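Long-range contact in protein Bug27 (Bordetella pertussis, PDB 2QPQ), which is probably a periplasmic solute-binding receptor of the Bug family, capturing a small ligand between two lobes in Venus-flytrap fashion: residues 93-102 with 268-279. Sequence-based numbering, arbitrary orientation.
Sequences FAAVINVAYV and YSTASDGPEVFQ
One face of the Phe278 ring takes Asn98 CB, which sits 3.8 Å from the ring centroid and 14° off the normal, a CH-pi contact; Ala95 CB meets CD2 of the same ring obliquely. Val102 CB approaches Tyr268 CD1 obliquely at 3.8 Å, with Val102 CG2 4.2 Å above one face of that ring, offset toward the rim. Ser269 O reaches the edge of the Tyr101 ring. The Asn98 amide and Asp273 carboxylate run side by side, their planes 23° apart, and Asn98 ND2 donates to Asp273 OD2 at 2.8 Å; chi1 of 175° sets CG anti to the backbone N and brings the amide there. Strand 269-273 pairs antiparallel with strand 93-109 of the mixed sheet, through Tyr101 N to Ser269 O (2.8 Å) and Ser269 N to Tyr101 O (2.9 Å). At a beta bulge between Asn98 and Ala100, Ala271 N bonds Val99 O (2.9 Å) from above the carbonyl plane. Past the N-cap Gly274, where helix 275-296 begins, Gln279 OE1 takes over Ala95 N (2.8 Å), its NE2 bonding Glu283. Because His230 N also donates to Asn98 OD1, both ends of this buried amide are bonded and its rotation is fixed.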
ATOM      1  N   PHE A  93      -5.599 -17.927  -1.313  1.00 16.20           N
ATOM      2  CA  PHE A  93      -5.784 -17.000  -0.208  1.00 16.42           C
ATOM      3  C   PHE A  93      -7.244 -16.588  -0.120  1.00 16.08           C
ATOM      4  O   PHE A  93      -7.934 -16.504  -1.153  1.00 17.31           O
ATOM      5  CB  PHE A  93      -4.904 -15.749  -0.399  1.00 16.27           C
ATOM      6  CG  PHE A  93      -3.439 -16.067  -0.554  1.00 18.22           C
ATOM      7  CD1 PHE A  93      -2.620 -16.230   0.565  1.00 19.26           C
ATOM      8  CD2 PHE A  93      -2.887 -16.252  -1.814  1.00 19.17           C
ATOM      9  CE1 PHE A  93      -1.261 -16.570   0.409  1.00 17.04           C
ATOM     10  CE2 PHE A  93      -1.534 -16.583  -1.955  1.00 17.93           C
ATOM     11  CZ  PHE A  93      -0.750 -16.734  -0.844  1.00 17.78           C
ATOM     12  N   ALA A  94      -7.686 -16.301   1.107  1.00 15.90           N
ATOM     13  CA  ALA A  94      -9.029 -15.820   1.389  1.00 15.15           C
ATOM     14  C   ALA A  94      -8.879 -14.630   2.332  1.00 15.86           C
ATOM     15  O   ALA A  94      -8.120 -14.659   3.318  1.00 14.56           O
ATOM     16  CB  ALA A  94      -9.855 -16.904   2.056  1.00 15.82           C
ATOM     17  N   ALA A  95      -9.625 -13.590   2.034  1.00 15.75           N
ATOM     18  CA  ALA A  95      -9.511 -12.344   2.783  1.00 16.21           C
ATOM     19  C   ALA A  95     -10.220 -12.412   4.117  1.00 16.32           C
ATOM     20  O   ALA A  95     -11.258 -13.068   4.253  1.00 17.85           O
ATOM     21  CB  ALA A  95     -10.104 -11.203   1.950  1.00 15.94           C
ATOM     22  N   VAL A  96      -9.656 -11.735   5.110  1.00 15.50           N
ATOM     23  CA  VAL A  96     -10.271 -11.635   6.439  1.00 16.23           C
ATOM     24  C   VAL A  96     -10.743 -10.222   6.710  1.00 16.03           C
ATOM     25  O   VAL A  96     -11.948  -9.974   6.982  1.00 16.40           O
ATOM     26  CB  VAL A  96      -9.277 -12.047   7.540  1.00 15.01           C
ATOM     27  CG1 VAL A  96      -9.906 -11.819   8.932  1.00 17.19           C
ATOM     28  CG2 VAL A  96      -8.913 -13.547   7.319  1.00 17.50           C
ATOM     29  N   ILE A  97      -9.816  -9.276   6.598  1.00 15.19           N
ATOM     30  CA  ILE A  97     -10.161  -7.888   6.927  1.00 15.09           C
ATOM     31  C   ILE A  97      -9.191  -6.923   6.297  1.00 14.88           C
ATOM     32  O   ILE A  97      -7.995  -7.186   6.286  1.00 14.99           O
ATOM     33  CB  ILE A  97     -10.223  -7.647   8.496  1.00 14.92           C
ATOM     34  CG1 ILE A  97     -10.683  -6.220   8.838  1.00 14.97           C
ATOM     35  CG2 ILE A  97      -8.854  -7.974   9.190  1.00 14.40           C
ATOM     36  CD1 ILE A  97     -11.032  -6.053  10.377  1.00 15.11           C
ATOM     37  N   ASN A  98      -9.729  -5.825   5.760  1.00 15.30           N
ATOM     38  CA  ASN A  98      -8.932  -4.653   5.411  1.00 16.13           C
ATOM     39  C   ASN A  98      -9.068  -3.622   6.502  1.00 16.81           C
ATOM     40  O   ASN A  98     -10.194  -3.167   6.773  1.00 16.27           O
ATOM     41  CB  ASN A  98      -9.423  -4.060   4.095  1.00 17.48           C
ATOM     42  CG  ASN A  98      -8.720  -2.775   3.750  1.00 18.18           C
ATOM     43  OD1 ASN A  98      -7.512  -2.654   3.964  1.00 17.97           O
ATOM     44  ND2 ASN A  98      -9.471  -1.803   3.213  1.00 18.20           N
ATOM     45  N   VAL A  99      -7.934  -3.253   7.116  1.00 16.63           N
ATOM     46  CA  VAL A  99      -7.917  -2.396   8.318  1.00 17.91           C
ATOM     47  C   VAL A  99      -7.569  -0.892   8.093  1.00 17.90           C
ATOM     48  O   VAL A  99      -7.828  -0.043   8.953  1.00 17.10           O
ATOM     49  CB  VAL A  99      -7.021  -2.989   9.420  1.00 17.43           C
ATOM     50  CG1 VAL A  99      -7.443  -4.422   9.784  1.00 17.53           C
ATOM     51  CG2 VAL A  99      -5.537  -3.004   8.994  1.00 16.91           C
ATOM     52  N   ALA A 100      -6.986  -0.560   6.948  1.00 19.11           N
ATOM     53  CA  ALA A 100      -6.535   0.808   6.696  1.00 19.14           C
ATOM     54  C   ALA A 100      -6.194   1.045   5.249  1.00 20.18           C
ATOM     55  O   ALA A 100      -5.601   0.171   4.562  1.00 20.44           O
ATOM     56  CB  ALA A 100      -5.297   1.129   7.524  1.00 19.07           C
ATOM     57  N   TYR A 101      -6.486   2.256   4.812  1.00 20.25           N
ATOM     58  CA  TYR A 101      -5.989   2.741   3.530  1.00 22.14           C
ATOM     59  C   TYR A 101      -4.927   3.784   3.812  1.00 22.61           C
ATOM     60  O   TYR A 101      -4.930   4.420   4.877  1.00 22.21           O
ATOM     61  CB  TYR A 101      -7.101   3.395   2.746  1.00 22.06           C
ATOM     62  CG  TYR A 101      -8.140   2.450   2.191  1.00 23.54           C
ATOM     63  CD1 TYR A 101      -7.950   1.817   0.960  1.00 22.64           C
ATOM     64  CD2 TYR A 101      -9.347   2.230   2.875  1.00 23.69           C
ATOM     65  CE1 TYR A 101      -8.930   0.965   0.437  1.00 24.08           C
ATOM     66  CE2 TYR A 101     -10.329   1.387   2.373  1.00 23.64           C
ATOM     67  CZ  TYR A 101     -10.115   0.755   1.153  1.00 25.08           C
ATOM     68  OH  TYR A 101     -11.087  -0.084   0.658  1.00 27.17           O
ATOM     69  N   VAL A 102      -4.007   3.959   2.872  1.00 23.32           N
ATOM     70  CA  VAL A 102      -3.201   5.177   2.866  1.00 23.34           C
ATOM     71  C   VAL A 102      -3.030   5.634   1.428  1.00 23.15           C
ATOM     72  O   VAL A 102      -2.552   4.862   0.564  1.00 23.28           O
ATOM     73  CB  VAL A 102      -1.839   5.067   3.642  1.00 22.93           C
ATOM     74  CG1 VAL A 102      -0.769   4.306   2.823  1.00 23.84           C
ATOM     75  CG2 VAL A 102      -1.287   6.475   3.961  1.00 24.53           C
ATOM     76  N   TYR A 268      -3.342   7.508   8.036  1.00 26.57           N
ATOM     77  CA  TYR A 268      -4.135   6.309   7.640  1.00 26.36           C
ATOM     78  C   TYR A 268      -5.611   6.581   7.742  1.00 27.25           C
ATOM     79  O   TYR A 268      -6.071   7.288   8.651  1.00 27.79           O
ATOM     80  CB  TYR A 268      -3.798   5.076   8.493  1.00 26.82           C
ATOM     81  CG  TYR A 268      -2.426   4.576   8.220  1.00 28.52           C
ATOM     82  CD1 TYR A 268      -2.190   3.700   7.158  1.00 30.01           C
ATOM     83  CD2 TYR A 268      -1.345   5.031   8.962  1.00 29.02           C
ATOM     84  CE1 TYR A 268      -0.893   3.270   6.859  1.00 30.11           C
ATOM     85  CE2 TYR A 268      -0.076   4.621   8.686  1.00 29.86           C
ATOM     86  CZ  TYR A 268       0.143   3.722   7.634  1.00 30.15           C
ATOM     87  OH  TYR A 268       1.411   3.322   7.347  1.00 30.47           O
ATOM     88  N   SER A 269      -6.351   6.044   6.785  1.00 25.77           N
ATOM     89  CA  SER A 269      -7.782   6.089   6.815  1.00 25.79           C
ATOM     90  C   SER A 269      -8.198   4.709   7.318  1.00 25.31           C
ATOM     91  O   SER A 269      -7.876   3.691   6.717  1.00 23.93           O
ATOM     92  CB  SER A 269      -8.276   6.370   5.404  1.00 26.00           C
ATOM     93  OG  SER A 269      -9.677   6.450   5.418  1.00 32.32           O
ATOM     94  N   THR A 270      -8.838   4.654   8.472  1.00 24.52           N
ATOM     95  CA  THR A 270      -9.178   3.349   9.031  1.00 23.86           C
ATOM     96  C   THR A 270     -10.281   2.713   8.176  1.00 22.85           C
ATOM     97  O   THR A 270     -11.073   3.414   7.505  1.00 21.49           O
ATOM     98  CB  THR A 270      -9.568   3.455  10.518  1.00 24.34           C
ATOM     99  OG1 THR A 270     -10.573   4.467  10.642  1.00 26.39           O
ATOM    100  CG2 THR A 270      -8.312   3.910  11.315  1.00 25.52           C
ATOM    101  N   ALA A 271     -10.271   1.382   8.142  1.00 21.99           N
ATOM    102  CA  ALA A 271     -11.211   0.626   7.320  1.00 20.92           C
ATOM    103  C   ALA A 271     -11.571  -0.625   8.115  1.00 20.97           C
ATOM    104  O   ALA A 271     -10.931  -0.911   9.122  1.00 20.08           O
ATOM    105  CB  ALA A 271     -10.586   0.249   5.987  1.00 20.14           C
ATOM    106  N   SER A 272     -12.616  -1.335   7.705  1.00 21.37           N
ATOM    107  CA  SER A 272     -12.957  -2.606   8.364  1.00 22.52           C
ATOM    108  C   SER A 272     -13.736  -3.421   7.381  1.00 21.04           C
ATOM    109  O   SER A 272     -14.756  -4.040   7.729  1.00 21.41           O
ATOM    110  CB  SER A 272     -13.823  -2.382   9.636  1.00 23.89           C
ATOM    111  OG  SER A 272     -14.975  -1.637   9.227  1.00 30.11           O
ATOM    112  N   ASP A 273     -13.274  -3.431   6.132  1.00 19.44           N
ATOM    113  CA  ASP A 273     -13.961  -4.219   5.117  1.00 19.16           C
ATOM    114  C   ASP A 273     -13.768  -5.671   5.483  1.00 18.67           C
ATOM    115  O   ASP A 273     -12.652  -6.103   5.827  1.00 17.77           O
ATOM    116  CB  ASP A 273     -13.387  -3.920   3.735  1.00 19.44           C
ATOM    117  CG  ASP A 273     -13.326  -2.438   3.455  1.00 20.88           C
ATOM    118  OD1 ASP A 273     -14.380  -1.785   3.531  1.00 23.24           O
ATOM    119  OD2 ASP A 273     -12.225  -1.910   3.252  1.00 23.09           O
ATOM    120  N   GLY A 274     -14.859  -6.428   5.398  1.00 18.18           N
ATOM    121  CA  GLY A 274     -14.855  -7.827   5.852  1.00 16.90           C
ATOM    122  C   GLY A 274     -14.433  -8.832   4.799  1.00 16.47           C
ATOM    123  O   GLY A 274     -14.011  -8.452   3.688  1.00 16.05           O
ATOM    124  N   PRO A 275     -14.545 -10.138   5.135  1.00 16.29           N
ATOM    125  CA  PRO A 275     -14.092 -11.221   4.265  1.00 16.20           C
ATOM    126  C   PRO A 275     -14.538 -11.084   2.802  1.00 17.01           C
ATOM    127  O   PRO A 275     -13.686 -11.041   1.886  1.00 17.81           O
ATOM    128  CB  PRO A 275     -14.655 -12.466   4.958  1.00 15.38           C
ATOM    129  CG  PRO A 275     -14.566 -12.079   6.441  1.00 16.25           C
ATOM    130  CD  PRO A 275     -15.045 -10.664   6.435  1.00 15.70           C
ATOM    131  N   GLU A 276     -15.832 -10.934   2.589  1.00 17.03           N
ATOM    132  CA  GLU A 276     -16.383 -10.826   1.240  1.00 18.90           C
ATOM    133  C   GLU A 276     -15.948  -9.571   0.492  1.00 17.97           C
ATOM    134  O   GLU A 276     -15.479  -9.661  -0.672  1.00 17.32           O
ATOM    135  CB  GLU A 276     -17.913 -10.941   1.281  1.00 18.76           C
ATOM    136  CG  GLU A 276     -18.577 -10.864  -0.091  1.00 21.47           C
ATOM    137  CD  GLU A 276     -20.017 -11.343  -0.108  1.00 22.91           C
ATOM    138  OE1 GLU A 276     -20.616 -11.564   0.987  1.00 25.67           O
ATOM    139  OE2 GLU A 276     -20.551 -11.507  -1.244  1.00 27.02           O
ATOM    140  N   VAL A 277     -16.091  -8.415   1.134  1.00 16.98           N
ATOM    141  CA  VAL A 277     -15.758  -7.158   0.486  1.00 18.03           C
ATOM    142  C   VAL A 277     -14.246  -7.117   0.171  1.00 17.43           C
ATOM    143  O   VAL A 277     -13.819  -6.723  -0.966  1.00 17.49           O
ATOM    144  CB  VAL A 277     -16.108  -5.934   1.360  1.00 17.89           C
ATOM    145  CG1 VAL A 277     -15.517  -4.647   0.722  1.00 17.61           C
ATOM    146  CG2 VAL A 277     -17.648  -5.813   1.523  1.00 18.46           C
ATOM    147  N   PHE A 278     -13.440  -7.527   1.153  1.00 16.29           N
ATOM    148  CA  PHE A 278     -12.001  -7.406   0.989  1.00 15.50           C
ATOM    149  C   PHE A 278     -11.548  -8.389  -0.116  1.00 15.09           C
ATOM    150  O   PHE A 278     -10.701  -8.049  -0.955  1.00 14.24           O
ATOM    151  CB  PHE A 278     -11.249  -7.611   2.350  1.00 16.04           C
ATOM    152  CG  PHE A 278      -9.739  -7.387   2.280  1.00 14.75           C
ATOM    153  CD1 PHE A 278      -9.185  -6.485   1.346  1.00 15.32           C
ATOM    154  CD2 PHE A 278      -8.889  -8.021   3.173  1.00 15.70           C
ATOM    155  CE1 PHE A 278      -7.815  -6.263   1.295  1.00 15.28           C
ATOM    156  CE2 PHE A 278      -7.504  -7.803   3.126  1.00 15.19           C
ATOM    157  CZ  PHE A 278      -6.974  -6.919   2.170  1.00 16.48           C
ATOM    158  N   GLN A 279     -12.097  -9.598  -0.106  1.00 14.75           N
ATOM    159  CA  GLN A 279     -11.791 -10.575  -1.156  1.00 15.94           C
ATOM    160  C   GLN A 279     -12.088 -10.024  -2.537  1.00 17.25           C
ATOM    161  O   GLN A 279     -11.289 -10.187  -3.479  1.00 17.71           O
ATOM    162  CB  GLN A 279     -12.543 -11.910  -0.969  1.00 14.56           C
ATOM    163  CG  GLN A 279     -12.140 -13.004  -2.007  1.00 16.33           C
ATOM    164  CD  GLN A 279     -10.693 -13.413  -1.846  1.00 17.54           C
ATOM    165  OE1 GLN A 279     -10.193 -13.434  -0.736  1.00 20.36           O
ATOM    166  NE2 GLN A 279     -10.002 -13.687  -2.942  1.00 18.84           N
TER